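Local coordinates for protein tRNA (guanine-N(1)-)-methyltransferase (Corynebacterium diphtheriae, PDB 7KFF) that methylates guanine 37 of tRNA at its N1 position, using S-adenosyl-L-methionine as methyl donor and probably acting as a dimer, at residues Met17-Pro31 and Glu200-Ile214. Sequence-based numbering, arbitrary orientation.
Sequences MRLDVITIFPEYLDP and EVAVLVIAEAVVRLI
In the knotted alpha/beta fold of this SPOUT methyltransferase, the helix that touches S-adenosyl-L-homocysteine through Ala202 packs along one face of the parallel sheet, and Glu200, in its first turn, meets Thr23 at the end of strand 17-23. Strand and helix 200-211 run nearly antiparallel (166°), their axes 10.2 Å apart, a spacing filled by alternate strand residues. Selenomethionine Met17 begins the row: its chain is extended until a bend at chi3 (-69°), which lays CE against Val210 CG1 and Ile214 CD1, both at 3.8 Å. Further along, Leu19 reaches Ala207 CB through CD1, and Val21 CG2 meets Val203 CG1 tip to tip at 3.9 Å. Strand 161-165 joins this layer, its Phe164 lying against Val203 and Ile206.

Past the strand, the 3-10 segment beginning at Pro26 packs against the first turns of the helix. The Tyr28 side chain runs beside that of Val201, pointing the same way, while its CD1 packs on Glu200 CB at 3.7 Å and Leu204 CD1 sits at the ring edge. Its hydroxyl makes a weak hydrogen bond to Glu208 of the second subunit, linking this packing to the dimer interface. Leu29 divides its branches: CD1 touches Val203 and Leu204, whereas CD2 rests on Glu200 CG.

Bent at chi2 (79°), the buried Glu200 directs one carboxylate oxygen, OE1, into a salt bridge with Arg168, and turns the other, OE2, to Thr23, at the end of the strand. OE2 takes two hydrogen bonds, one from Thr23 OG1 and one from a water that accepts from Ile24 N and so links it to the loop. Thr23 OG1 accepts from Phe25 N at 2.8 Å, closing an ST turn, and donates to the anti lone pair of Glu200 OE2 at 2.6 Å.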
loop_
_atom_site.group_PDB
_atom_site.type_symbol
_atom_site.label_atom_id
_atom_site.label_comp_id
_atom_site.label_asym_id
_atom_site.label_seq_id
_atom_site.Cartn_x
_atom_site.Cartn_y
_atom_site.Cartn_z
HETATM N N MSE A 17 -3.510 17.214 13.483
HETATM C CA MSE A 17 -2.835 17.120 12.201
HETATM C C MSE A 17 -3.850 17.441 11.115
HETATM O O MSE A 17 -4.970 16.924 11.125
HETATM C CB MSE A 17 -2.279 15.726 11.987
HETATM C CG MSE A 17 -1.662 15.528 10.584
HETATM SE SE MSE A 17 -1.092 13.731 10.353
HETATM C CE MSE A 17 0.380 13.814 11.612
ATOM N N ARG A 18 -3.461 18.298 10.184
ATOM C CA ARG A 18 -4.268 18.624 9.020
ATOM C C ARG A 18 -3.745 17.878 7.807
ATOM O O ARG A 18 -2.553 17.951 7.498
ATOM C CB ARG A 18 -4.211 20.124 8.748
ATOM C CG ARG A 18 -4.904 20.587 7.507
ATOM C CD ARG A 18 -6.397 20.389 7.535
ATOM N NE ARG A 18 -6.967 20.883 6.291
ATOM C CZ ARG A 18 -8.260 21.104 6.086
ATOM N NH1 ARG A 18 -9.126 20.894 7.066
ATOM N NH2 ARG A 18 -8.673 21.541 4.905
ATOM N N LEU A 19 -4.626 17.146 7.144
ATOM C CA LEU A 19 -4.345 16.493 5.881
ATOM C C LEU A 19 -5.183 17.150 4.801
ATOM O O LEU A 19 -6.395 17.280 4.955
ATOM C CB LEU A 19 -4.737 15.021 5.908
ATOM C CG LEU A 19 -4.146 14.149 6.988
ATOM C CD1 LEU A 19 -4.620 12.704 6.789
ATOM C CD2 LEU A 19 -2.636 14.233 7.040
ATOM N N ASP A 20 -4.551 17.553 3.707
ATOM C CA ASP A 20 -5.252 18.052 2.529
ATOM C C ASP A 20 -4.873 17.158 1.356
ATOM O O ASP A 20 -3.692 16.863 1.150
ATOM C CB ASP A 20 -4.890 19.498 2.228
ATOM C CG ASP A 20 -5.600 20.471 3.128
ATOM O OD1 ASP A 20 -6.814 20.705 2.909
ATOM O OD2 ASP A 20 -4.970 20.951 4.096
ATOM N N VAL A 21 -5.863 16.721 0.593
ATOM C CA VAL A 21 -5.653 15.805 -0.521
ATOM C C VAL A 21 -6.205 16.452 -1.780
ATOM O O VAL A 21 -7.364 16.879 -1.795
ATOM C CB VAL A 21 -6.357 14.459 -0.279
ATOM C CG1 VAL A 21 -6.022 13.476 -1.396
ATOM C CG2 VAL A 21 -6.008 13.891 1.064
ATOM N N ILE A 22 -5.398 16.505 -2.837
ATOM C CA ILE A 22 -5.808 17.064 -4.122
ATOM C C ILE A 22 -5.905 15.919 -5.122
ATOM O O ILE A 22 -4.941 15.162 -5.301
ATOM C CB ILE A 22 -4.837 18.147 -4.617
ATOM C CG1 ILE A 22 -4.635 19.228 -3.554
ATOM C CG2 ILE A 22 -5.352 18.756 -5.915
ATOM C CD1 ILE A 22 -3.431 20.115 -3.794
ATOM N N THR A 23 -7.069 15.783 -5.756
ATOM C CA THR A 23 -7.403 14.584 -6.507
ATOM C C THR A 23 -8.511 14.876 -7.512
ATOM O O THR A 23 -9.364 15.732 -7.286
ATOM C CB THR A 23 -7.867 13.487 -5.520
ATOM O OG1 THR A 23 -8.444 12.392 -6.243
ATOM C CG2 THR A 23 -8.940 14.031 -4.549
ATOM N N ILE A 24 -8.540 14.101 -8.600
ATOM C CA ILE A 24 -9.713 14.136 -9.478
ATOM C C ILE A 24 -10.824 13.174 -9.041
ATOM O O ILE A 24 -11.894 13.155 -9.669
ATOM C CB ILE A 24 -9.363 13.923 -10.968
ATOM C CG1 ILE A 24 -8.721 12.563 -11.196
ATOM C CG2 ILE A 24 -8.517 15.087 -11.487
ATOM C CD1 ILE A 24 -8.663 12.156 -12.652
ATOM N N PHE A 25 -10.617 12.399 -7.976
ATOM C CA PHE A 25 -11.631 11.495 -7.423
ATOM C C PHE A 25 -11.762 11.731 -5.924
ATOM O O PHE A 25 -11.391 10.870 -5.104
ATOM C CB PHE A 25 -11.281 10.027 -7.681
ATOM C CG PHE A 25 -11.283 9.657 -9.134
ATOM C CD1 PHE A 25 -12.472 9.575 -9.828
ATOM C CD2 PHE A 25 -10.099 9.402 -9.805
ATOM C CE1 PHE A 25 -12.481 9.245 -11.170
ATOM C CE2 PHE A 25 -10.095 9.046 -11.150
ATOM C CZ PHE A 25 -11.309 8.987 -11.834
ATOM N N PRO A 26 -12.351 12.866 -5.526
ATOM C CA PRO A 26 -12.511 13.121 -4.083
ATOM C C PRO A 26 -13.188 11.995 -3.315
ATOM O O PRO A 26 -12.861 11.751 -2.147
ATOM C CB PRO A 26 -13.359 14.396 -4.032
ATOM C CG PRO A 26 -13.252 15.003 -5.363
ATOM C CD PRO A 26 -12.818 13.988 -6.361
ATOM N N GLU A 27 -14.163 11.326 -3.940
ATOM C CA GLU A 27 -14.907 10.258 -3.286
ATOM C C GLU A 27 -14.002 9.104 -2.864
ATOM O O GLU A 27 -14.343 8.357 -1.929
ATOM C CB GLU A 27 -16.018 9.781 -4.232
ATOM C CG GLU A 27 -15.560 9.209 -5.601
ATOM C CD GLU A 27 -15.365 10.234 -6.736
ATOM O OE1 GLU A 27 -15.161 11.438 -6.485
ATOM O OE2 GLU A 27 -15.431 9.809 -7.909
ATOM N N TYR A 28 -12.862 8.923 -3.533
ATOM C CA TYR A 28 -11.958 7.834 -3.183
ATOM C C TYR A 28 -11.449 8.007 -1.756
ATOM O O TYR A 28 -11.060 7.032 -1.105
ATOM C CB TYR A 28 -10.804 7.787 -4.180
ATOM C CG TYR A 28 -10.202 6.394 -4.364
ATOM C CD1 TYR A 28 -9.458 5.793 -3.348
ATOM C CD2 TYR A 28 -10.352 5.703 -5.548
ATOM C CE1 TYR A 28 -8.902 4.523 -3.517
ATOM C CE2 TYR A 28 -9.784 4.445 -5.721
ATOM C CZ TYR A 28 -9.063 3.869 -4.706
ATOM O OH TYR A 28 -8.501 2.606 -4.881
ATOM N N LEU A 29 -11.403 9.245 -1.272
ATOM C CA LEU A 29 -10.884 9.527 0.053
ATOM C C LEU A 29 -11.938 9.450 1.148
ATOM O O LEU A 29 -11.639 9.766 2.305
ATOM C CB LEU A 29 -10.173 10.863 0.085
ATOM C CG LEU A 29 -8.850 11.000 -0.653
ATOM C CD1 LEU A 29 -7.819 9.917 -0.220
ATOM C CD2 LEU A 29 -8.992 10.969 -2.182
ATOM N N ASP A 30 -13.137 9.006 0.823
ATOM C CA ASP A 30 -14.168 8.842 1.846
ATOM C C ASP A 30 -13.699 7.987 3.034
ATOM O O ASP A 30 -14.090 8.277 4.166
ATOM C CB ASP A 30 -15.465 8.296 1.240
ATOM C CG ASP A 30 -16.263 9.337 0.446
ATOM O OD1 ASP A 30 -15.933 10.539 0.477
ATOM O OD2 ASP A 30 -17.249 8.934 -0.207
ATOM N N PRO A 31 -12.836 6.978 2.858
ATOM C CA PRO A 31 -12.390 6.196 4.024
ATOM C C PRO A 31 -11.543 6.955 5.023
ATOM O O PRO A 31 -11.351 6.454 6.145
ATOM C CB PRO A 31 -11.649 5.004 3.405
ATOM C CG PRO A 31 -12.278 4.843 2.051
ATOM C CD PRO A 31 -12.524 6.279 1.591
ATOM N N GLU A 200 -4.513 8.050 -4.993
ATOM C CA GLU A 200 -5.485 8.149 -3.901
ATOM C C GLU A 200 -5.359 7.005 -2.893
ATOM O O GLU A 200 -5.385 7.236 -1.678
ATOM C CB GLU A 200 -6.896 8.188 -4.468
ATOM C CG GLU A 200 -7.225 9.472 -5.266
ATOM C CD GLU A 200 -6.702 9.547 -6.699
ATOM O OE1 GLU A 200 -6.066 8.595 -7.209
ATOM O OE2 GLU A 200 -6.950 10.598 -7.318
ATOM N N VAL A 201 -5.244 5.768 -3.376
ATOM C CA VAL A 201 -5.149 4.647 -2.444
ATOM C C VAL A 201 -3.864 4.732 -1.634
ATOM O O VAL A 201 -3.836 4.334 -0.464
ATOM C CB VAL A 201 -5.312 3.290 -3.152
ATOM C CG1 VAL A 201 -4.094 2.922 -3.999
ATOM C CG2 VAL A 201 -5.604 2.200 -2.148
ATOM N N ALA A 202 -2.795 5.257 -2.225
ATOM C CA ALA A 202 -1.558 5.425 -1.472
ATOM C C ALA A 202 -1.713 6.463 -0.370
ATOM O O ALA A 202 -1.097 6.321 0.689
ATOM C CB ALA A 202 -0.436 5.820 -2.424
ATOM N N VAL A 203 -2.555 7.490 -0.582
ATOM C CA VAL A 203 -2.881 8.424 0.493
ATOM C C VAL A 203 -3.538 7.685 1.653
ATOM O O VAL A 203 -3.193 7.890 2.819
ATOM C CB VAL A 203 -3.773 9.560 -0.025
ATOM C CG1 VAL A 203 -4.168 10.450 1.145
ATOM C CG2 VAL A 203 -3.044 10.339 -1.116
ATOM N N LEU A 204 -4.502 6.816 1.350
ATOM C CA LEU A 204 -5.157 6.074 2.422
ATOM C C LEU A 204 -4.160 5.221 3.206
ATOM O O LEU A 204 -4.243 5.133 4.438
ATOM C CB LEU A 204 -6.267 5.196 1.836
ATOM C CG LEU A 204 -7.424 5.907 1.116
ATOM C CD1 LEU A 204 -8.401 4.884 0.595
ATOM C CD2 LEU A 204 -8.098 6.892 2.034
ATOM N N VAL A 205 -3.208 4.589 2.502
ATOM C CA VAL A 205 -2.185 3.773 3.148
ATOM C C VAL A 205 -1.338 4.619 4.080
ATOM O O VAL A 205 -1.143 4.287 5.259
ATOM C CB VAL A 205 -1.325 3.070 2.090
ATOM C CG1 VAL A 205 -0.069 2.498 2.722
ATOM C CG2 VAL A 205 -2.116 1.983 1.368
ATOM N N ILE A 206 -0.796 5.714 3.561
ATOM C CA ILE A 206 0.099 6.556 4.349
ATOM C C ILE A 206 -0.650 7.171 5.525
ATOM O O ILE A 206 -0.141 7.227 6.654
ATOM C CB ILE A 206 0.755 7.612 3.445
ATOM C CG1 ILE A 206 1.709 6.948 2.443
ATOM C CG2 ILE A 206 1.484 8.637 4.284
ATOM C CD1 ILE A 206 2.115 7.842 1.272
ATOM N N ALA A 207 -1.884 7.607 5.285
ATOM C CA ALA A 207 -2.678 8.190 6.357
ATOM C C ALA A 207 -2.899 7.206 7.496
ATOM O O ALA A 207 -2.794 7.586 8.667
ATOM C CB ALA A 207 -3.992 8.731 5.808
ATOM N N GLU A 208 -3.221 5.950 7.182
ATOM C CA GLU A 208 -3.401 4.976 8.256
ATOM C C GLU A 208 -2.126 4.831 9.076
ATOM O O GLU A 208 -2.163 4.835 10.313
ATOM C CB GLU A 208 -3.806 3.606 7.704
ATOM C CG GLU A 208 -5.235 3.488 7.272
ATOM C CD GLU A 208 -5.825 2.095 7.431
ATOM O OE1 GLU A 208 -5.103 1.128 7.806
ATOM O OE2 GLU A 208 -7.034 1.978 7.166
ATOM N N ALA A 209 -0.990 4.663 8.400
ATOM C CA ALA A 209 0.265 4.387 9.084
ATOM C C ALA A 209 0.740 5.570 9.909
ATOM O O ALA A 209 1.357 5.385 10.964
ATOM C CB ALA A 209 1.324 3.970 8.078
ATOM N N VAL A 210 0.468 6.788 9.448
ATOM C CA VAL A 210 0.869 7.997 10.163
ATOM C C VAL A 210 -0.093 8.311 11.302
ATOM O O VAL A 210 0.335 8.557 12.433
ATOM C CB VAL A 210 0.962 9.171 9.171
ATOM C CG1 VAL A 210 1.165 10.495 9.889
ATOM C CG2 VAL A 210 2.098 8.911 8.175
ATOM N N VAL A 211 -1.396 8.348 11.016
ATOM C CA VAL A 211 -2.345 8.820 12.023
ATOM C C VAL A 211 -2.416 7.864 13.202
ATOM O O VAL A 211 -2.655 8.298 14.334
ATOM C CB VAL A 211 -3.716 9.101 11.374
ATOM C CG1 VAL A 211 -4.766 9.407 12.435
ATOM C CG2 VAL A 211 -3.606 10.250 10.350
ATOM N N ARG A 212 -2.214 6.570 12.977
ATOM C CA ARG A 212 -2.259 5.647 14.105
ATOM C C ARG A 212 -1.140 5.888 15.113
ATOM O O ARG A 212 -1.212 5.352 16.224
ATOM C CB ARG A 212 -2.247 4.196 13.655
ATOM C CG ARG A 212 -0.944 3.735 13.080
ATOM C CD ARG A 212 -0.990 2.276 12.613
ATOM N NE ARG A 212 -1.003 1.268 13.674
ATOM C CZ ARG A 212 0.073 0.828 14.322
ATOM N NH1 ARG A 212 1.266 1.325 14.080
ATOM N NH2 ARG A 212 -0.057 -0.121 15.226
ATOM N N LEU A 213 -0.129 6.671 14.768
ATOM C CA LEU A 213 0.956 7.019 15.676
ATOM C C LEU A 213 0.696 8.309 16.446
ATOM O O LEU A 213 1.534 8.705 17.270
ATOM C CB LEU A 213 2.272 7.104 14.910
ATOM C CG LEU A 213 2.664 5.832 14.196
ATOM C CD1 LEU A 213 3.925 6.045 13.387
ATOM C CD2 LEU A 213 2.817 4.642 15.148
ATOM N N ILE A 214 -0.437 8.963 16.213
ATOM C CA ILE A 214 -0.806 10.142 17.000
ATOM C C ILE A 214 -1.394 9.670 18.323
ATOM O O ILE A 214 -2.357 8.883 18.318
ATOM C CB ILE A 214 -1.816 11.001 16.233
ATOM C CG1 ILE A 214 -1.195 11.503 14.928
ATOM C CG2 ILE A 214 -2.310 12.160 17.102
ATOM C CD1 ILE A 214 -2.119 12.327 14.086
HETATM O O HOH W 1 -6.044 12.561 -8.998
#